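Side-chain contacts in protein DJ-1 homolog D (Arabidopsis thaliana, PDB 4OGG), which belongs to the DJ-1/PfpI family and carries two copies of that alpha/beta domain in a single chain: residues C[181-184]-C[185-189]; C[214-217]-C[218-221]. One frame throughout, in Å; residues are numbered along the deposited sequence.

Contact 1 of 2, residues C[181-184]-C[185-189]; sequences QLFV and KALGG
Lys-185 N, Ala-186 N and Leu-187 N bond back to the carbonyls of Gln-181, Leu-182 and Phe-183, the closing i to i+4 bonds of helix 176-186; the first is the straightest, with an N-H...O angle of 161°. The helix then ends in a Schellman motif. Gly-188 takes a positive phi of 91°, its N reaches Lys-185 O at 2.9 Å, and Gly-189 N reaches Val-184 O, also at 2.9 Å. Val-184 O receives a second, weak bond from Leu-187 N. Gly-189 CA lies 4.0 Å from Val-184 CG1. On one flank the extended side chains of Gln-181 and Lys-185 run side by side in the same direction. Lys-185 CG passes 3.3 Å from Gln-181 O, CE lies alongside Gln-181 CG, and NZ makes a weak bond to Gln-181 OE1 at 3.4 Å. A water gives a hydrogen to OE1 at 2.7 Å and accepts one from NZ, while Gln-181 NE2 turns to Ala-220 O. On the inner flank Leu-187 CD1 sits over one face of the Phe-183 ring, offset toward the rim and 3.8 Å from CE2, a CH-pi contact. The ring lies there because CG is anti to the backbone N (chi1 -173°), and it also packs on Val-5 and Ile-168. The chemistry thus divides by flank: apolar contact faces the sheet of the first domain, whereas the weak, water-bridged lysine-amide pair probably adds little hold on the ammonium group, and the glutamine's firmer polar link runs to the second domain.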
ATOM      1  N   GLN C 181      33.048   7.995  -4.233  1.00 14.53           N
ATOM      2  CA  GLN C 181      34.397   8.537  -4.077  1.00 16.01           C
ATOM      3  C   GLN C 181      35.323   8.029  -5.180  1.00 14.59           C
ATOM      4  O   GLN C 181      36.081   8.799  -5.774  1.00 14.36           O
ATOM      5  CB  GLN C 181      34.977   8.159  -2.712  1.00 16.51           C
ATOM      6  CG  GLN C 181      36.194   8.989  -2.329  1.00 18.18           C
ATOM      7  CD  GLN C 181      36.798   8.565  -1.005  1.00 20.34           C
ATOM      8  OE1 GLN C 181      37.586   7.621  -0.944  1.00 22.89           O
ATOM      9  NE2 GLN C 181      36.424   9.257   0.067  1.00 21.03           N
ATOM     10  N   LEU C 182      35.254   6.733  -5.457  1.00 14.02           N
ATOM     11  CA  LEU C 182      36.089   6.125  -6.485  1.00 14.72           C
ATOM     12  C   LEU C 182      35.775   6.692  -7.863  1.00 15.85           C
ATOM     13  O   LEU C 182      36.670   6.870  -8.693  1.00 16.87           O
ATOM     14  CB  LEU C 182      35.891   4.608  -6.492  1.00 15.62           C
ATOM     15  CG  LEU C 182      36.474   3.849  -5.297  1.00 15.84           C
ATOM     16  CD1 LEU C 182      35.916   2.442  -5.252  1.00 14.45           C
ATOM     17  CD2 LEU C 182      38.001   3.831  -5.400  1.00 13.93           C
ATOM     18  N   PHE C 183      34.499   6.982  -8.099  1.00 15.31           N
ATOM     19  CA  PHE C 183      34.062   7.526  -9.379  1.00 14.08           C
ATOM     20  C   PHE C 183      34.597   8.944  -9.533  1.00 15.61           C
ATOM     21  O   PHE C 183      35.090   9.319 -10.597  1.00 15.43           O
ATOM     22  CB  PHE C 183      32.532   7.516  -9.453  1.00 14.60           C
ATOM     23  CG  PHE C 183      31.978   7.899 -10.799  1.00 12.43           C
ATOM     24  CD1 PHE C 183      32.312   7.171 -11.940  1.00 14.82           C
ATOM     25  CD2 PHE C 183      31.093   8.965 -10.921  1.00 14.44           C
ATOM     26  CE1 PHE C 183      31.766   7.501 -13.183  1.00 14.12           C
ATOM     27  CE2 PHE C 183      30.543   9.303 -12.159  1.00 13.89           C
ATOM     28  CZ  PHE C 183      30.879   8.569 -13.290  1.00 15.45           C
ATOM     29  N   VAL C 184      34.503   9.724  -8.463  1.00 14.22           N
ATOM     30  CA  VAL C 184      34.995  11.095  -8.477  1.00 15.68           C
ATOM     31  C   VAL C 184      36.494  11.084  -8.771  1.00 15.31           C
ATOM     32  O   VAL C 184      36.986  11.874  -9.581  1.00 15.40           O
ATOM     33  CB  VAL C 184      34.739  11.785  -7.120  1.00 15.00           C
ATOM     34  CG1 VAL C 184      35.499  13.109  -7.044  1.00 16.69           C
ATOM     35  CG2 VAL C 184      33.249  12.037  -6.951  1.00 16.32           C
ATOM     36  N   LYS C 185      37.214  10.183  -8.113  1.00 14.87           N
ATOM     37  CA  LYS C 185      38.656  10.072  -8.313  1.00 15.94           C
ATOM     38  C   LYS C 185      38.960   9.654  -9.744  1.00 17.12           C
ATOM     39  O   LYS C 185      39.916  10.135 -10.357  1.00 17.47           O
ATOM     40  CB  LYS C 185      39.247   9.061  -7.329  1.00 16.87           C
ATOM     41  CG  LYS C 185      39.288   9.570  -5.900  1.00 19.33           C
ATOM     42  CD  LYS C 185      39.868   8.536  -4.961  1.00 22.34           C
ATOM     43  CE  LYS C 185      39.955   9.073  -3.546  1.00 23.85           C
ATOM     44  NZ  LYS C 185      40.469   8.039  -2.601  1.00 27.31           N
ATOM     45  N   ALA C 186      38.133   8.760 -10.276  1.00 15.69           N
ATOM     46  CA  ALA C 186      38.294   8.274 -11.639  1.00 16.37           C
ATOM     47  C   ALA C 186      38.128   9.424 -12.626  1.00 17.09           C
ATOM     48  O   ALA C 186      38.755   9.437 -13.686  1.00 18.00           O
ATOM     49  CB  ALA C 186      37.271   7.187 -11.925  1.00 15.43           C
ATOM     50  N   LEU C 187      37.286  10.389 -12.269  1.00 17.05           N
ATOM     51  CA  LEU C 187      37.037  11.552 -13.115  1.00 17.57           C
ATOM     52  C   LEU C 187      38.139  12.598 -12.969  1.00 17.87           C
ATOM     53  O   LEU C 187      38.061  13.678 -13.559  1.00 18.39           O
ATOM     54  CB  LEU C 187      35.686  12.180 -12.761  1.00 18.51           C
ATOM     55  CG  LEU C 187      34.450  11.331 -13.071  1.00 18.52           C
ATOM     56  CD1 LEU C 187      33.221  11.967 -12.446  1.00 18.92           C
ATOM     57  CD2 LEU C 187      34.282  11.208 -14.579  1.00 19.04           C
ATOM     58  N   GLY C 188      39.158  12.273 -12.179  1.00 17.11           N
ATOM     59  CA  GLY C 188      40.264  13.195 -11.974  1.00 18.40           C
ATOM     60  C   GLY C 188      40.068  14.114 -10.784  1.00 18.51           C
ATOM     61  O   GLY C 188      40.785  15.101 -10.623  1.00 19.70           O
ATOM     62  N   GLY C 189      39.097  13.785  -9.939  1.00 18.34           N
ATOM     63  CA  GLY C 189      38.826  14.610  -8.779  1.00 18.49           C
ATOM     64  C   GLY C 189      39.722  14.372  -7.576  1.00 19.14           C
ATOM     65  O   GLY C 189      40.082  13.239  -7.255  1.00 21.31           O
TER
HETATM   66  O   HOH W   1      38.110   5.906  -2.908  1.00 27.54           O

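Contact 2 of 2, residues C[214-217]-C[218-221]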
ATOM      1  N   PRO C 214      22.171  13.536   1.893  1.00 14.42           N
ATOM      2  CA  PRO C 214      23.243  14.308   2.534  1.00 15.32           C
ATOM      3  C   PRO C 214      24.190  13.397   3.317  1.00 15.46           C
ATOM      4  O   PRO C 214      25.408  13.588   3.306  1.00 15.47           O
ATOM      5  CB  PRO C 214      22.483  15.271   3.449  1.00 13.52           C
ATOM      6  CG  PRO C 214      21.157  15.442   2.739  1.00 15.35           C
ATOM      7  CD  PRO C 214      20.846  14.025   2.319  1.00 14.54           C
ATOM      8  N   PHE C 215      23.620  12.399   3.985  1.00 14.63           N
ATOM      9  CA  PHE C 215      24.402  11.467   4.791  1.00 14.59           C
ATOM     10  C   PHE C 215      25.466  10.762   3.959  1.00 15.02           C
ATOM     11  O   PHE C 215      26.649  10.785   4.300  1.00 16.22           O
ATOM     12  CB  PHE C 215      23.469  10.441   5.448  1.00 14.34           C
ATOM     13  CG  PHE C 215      24.143   9.560   6.466  1.00 16.37           C
ATOM     14  CD1 PHE C 215      24.627   8.304   6.111  1.00 16.79           C
ATOM     15  CD2 PHE C 215      24.290   9.984   7.782  1.00 17.81           C
ATOM     16  CE1 PHE C 215      25.247   7.481   7.052  1.00 18.19           C
ATOM     17  CE2 PHE C 215      24.911   9.169   8.733  1.00 17.56           C
ATOM     18  CZ  PHE C 215      25.389   7.916   8.365  1.00 18.51           C
ATOM     19  N   GLN C 216      25.055  10.156   2.852  1.00 13.49           N
ATOM     20  CA  GLN C 216      26.010   9.454   2.011  1.00 13.93           C
ATOM     21  C   GLN C 216      26.892  10.382   1.185  1.00 14.24           C
ATOM     22  O   GLN C 216      28.018  10.024   0.844  1.00 15.22           O
ATOM     23  CB  GLN C 216      25.281   8.449   1.120  1.00 14.09           C
ATOM     24  CG  GLN C 216      24.646   7.339   1.942  1.00 12.73           C
ATOM     25  CD  GLN C 216      24.306   6.120   1.126  1.00 15.87           C
ATOM     26  OE1 GLN C 216      24.665   4.998   1.490  1.00 16.79           O
ATOM     27  NE2 GLN C 216      23.606   6.322   0.024  1.00 11.21           N
ATOM     28  N   SER C 217      26.397  11.575   0.869  1.00 14.82           N
ATOM     29  CA  SER C 217      27.198  12.524   0.100  1.00 14.29           C
ATOM     30  C   SER C 217      28.412  12.924   0.939  1.00 15.30           C
ATOM     31  O   SER C 217      29.543  12.963   0.446  1.00 14.76           O
ATOM     32  CB  SER C 217      26.382  13.774  -0.249  1.00 15.03           C
ATOM     33  OG  SER C 217      25.386  13.494  -1.220  1.00 16.12           O
ATOM     34  N   LEU C 218      28.173  13.213   2.213  1.00 14.43           N
ATOM     35  CA  LEU C 218      29.253  13.613   3.109  1.00 16.34           C
ATOM     36  C   LEU C 218      30.214  12.458   3.382  1.00 16.58           C
ATOM     37  O   LEU C 218      31.421  12.667   3.518  1.00 17.77           O
ATOM     38  CB  LEU C 218      28.673  14.161   4.420  1.00 16.61           C
ATOM     39  CG  LEU C 218      27.885  15.464   4.261  1.00 17.49           C
ATOM     40  CD1 LEU C 218      27.161  15.806   5.557  1.00 17.31           C
ATOM     41  CD2 LEU C 218      28.834  16.585   3.858  1.00 19.14           C
ATOM     42  N   GLN C 219      29.688  11.239   3.463  1.00 16.00           N
ATOM     43  CA  GLN C 219      30.541  10.076   3.687  1.00 15.74           C
ATOM     44  C   GLN C 219      31.403   9.828   2.453  1.00 15.07           C
ATOM     45  O   GLN C 219      32.530   9.343   2.561  1.00 14.87           O
ATOM     46  CB  GLN C 219      29.708   8.822   3.950  1.00 15.01           C
ATOM     47  CG  GLN C 219      29.017   8.778   5.302  1.00 16.66           C
ATOM     48  CD  GLN C 219      28.239   7.494   5.490  1.00 17.75           C
ATOM     49  OE1 GLN C 219      27.425   7.124   4.643  1.00 16.99           O
ATOM     50  NE2 GLN C 219      28.483   6.806   6.603  1.00 18.82           N
ATOM     51  N   ALA C 220      30.866  10.148   1.278  1.00 14.25           N
ATOM     52  CA  ALA C 220      31.599   9.939   0.029  1.00 15.34           C
ATOM     53  C   ALA C 220      32.843  10.819  -0.046  1.00 16.97           C
ATOM     54  O   ALA C 220      33.840  10.452  -0.675  1.00 17.13           O
ATOM     55  CB  ALA C 220      30.698  10.218  -1.160  1.00 14.34           C
ATOM     56  N   LEU C 221      32.773  11.981   0.593  1.00 16.07           N
ATOM     57  CA  LEU C 221      33.889  12.918   0.611  1.00 17.09           C
ATOM     58  C   LEU C 221      34.975  12.416   1.557  1.00 17.82           C
ATOM     59  O   LEU C 221      36.132  12.821   1.453  1.00 17.40           O
ATOM     60  CB  LEU C 221      33.408  14.302   1.058  1.00 15.30           C
ATOM     61  CG  LEU C 221      32.470  15.047   0.104  1.00 16.12           C
ATOM     62  CD1 LEU C 221      31.820  16.217   0.818  1.00 14.59           C
ATOM     63  CD2 LEU C 221      33.250  15.525  -1.111  1.00 14.95           C
TER
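Gln-219 lies one helical turn after Phe-215, and its side chain climbs back along the helix to the aromatic ring. CB stands 3.7 Å from both Phe-215 O and Gln-216 O. CG comes closer to the first of these carbonyls, at 3.3 Å, because it is placed beside the backbone N (chi1 -72°). The chain stays extended beyond CG, which carries CD to 3.4 Å from Phe-215 CE1. At the tip the amide lies obliquely across CD1, CE1 and CZ of the ring: OE1 meets CD1 and CE1, the latter at 3.3 Å, while NE2 approaches CE1 at 3.3 Å and then CZ. Ring and amide planes are inclined by 57°, so the two groups do not stack. OE1 also touches Gln-216 CG at 3.9 Å. The ring itself makes edge-to-face contacts with Phe-200 and Phe-259, and Val-225 touches both Phe-215 and Gln-219. Beneath these side chains Leu-218 N, Gln-219 N and Ala-220 N bond to the carbonyls of Pro-214, Phe-215 and Gln-216. Ser-217 O receives weak bonds from Ala-220 N and Leu-221 N, the latter at 3.4 Å, and Ser-217 OG is satisfied by Val-213 O, one turn back. Leu-218 CG lies against Pro-214 O and its side chain packs on Ile-198 and Phe-200. Side-chain contact of this i to i+4 kind belongs here to a helix packed between a sheet and neighbouring helices: helix 208-221 is the crossover that connects parallel strands 197-201 and 224-228, a beta-alpha-beta unit near the start of the second DJ-1/PfpI domain.

In the fold
Contact 1 comes first along the chain, at the C-terminal end of helix 176-186, and contact 2 follows on helix 208-221; their centres are about 14 Å apart. They lie in different DJ-1/PfpI domains: helix 176-186 packs on the six-stranded sheet that includes strands 3-8 and 167-170, and helix 208-221 on the sheet that includes 197-201 and 224-228. The two helices meet where the domains face each other. Gln-181 NE2 lies 2.9 Å from Ala-220 O, a probable hydrogen bond, while Ala-220 packs on Ile-180 and Gln-219 on Pro-177. Contact 2 is nearer the chain centre, and together the helices form part of the interface between the two domains.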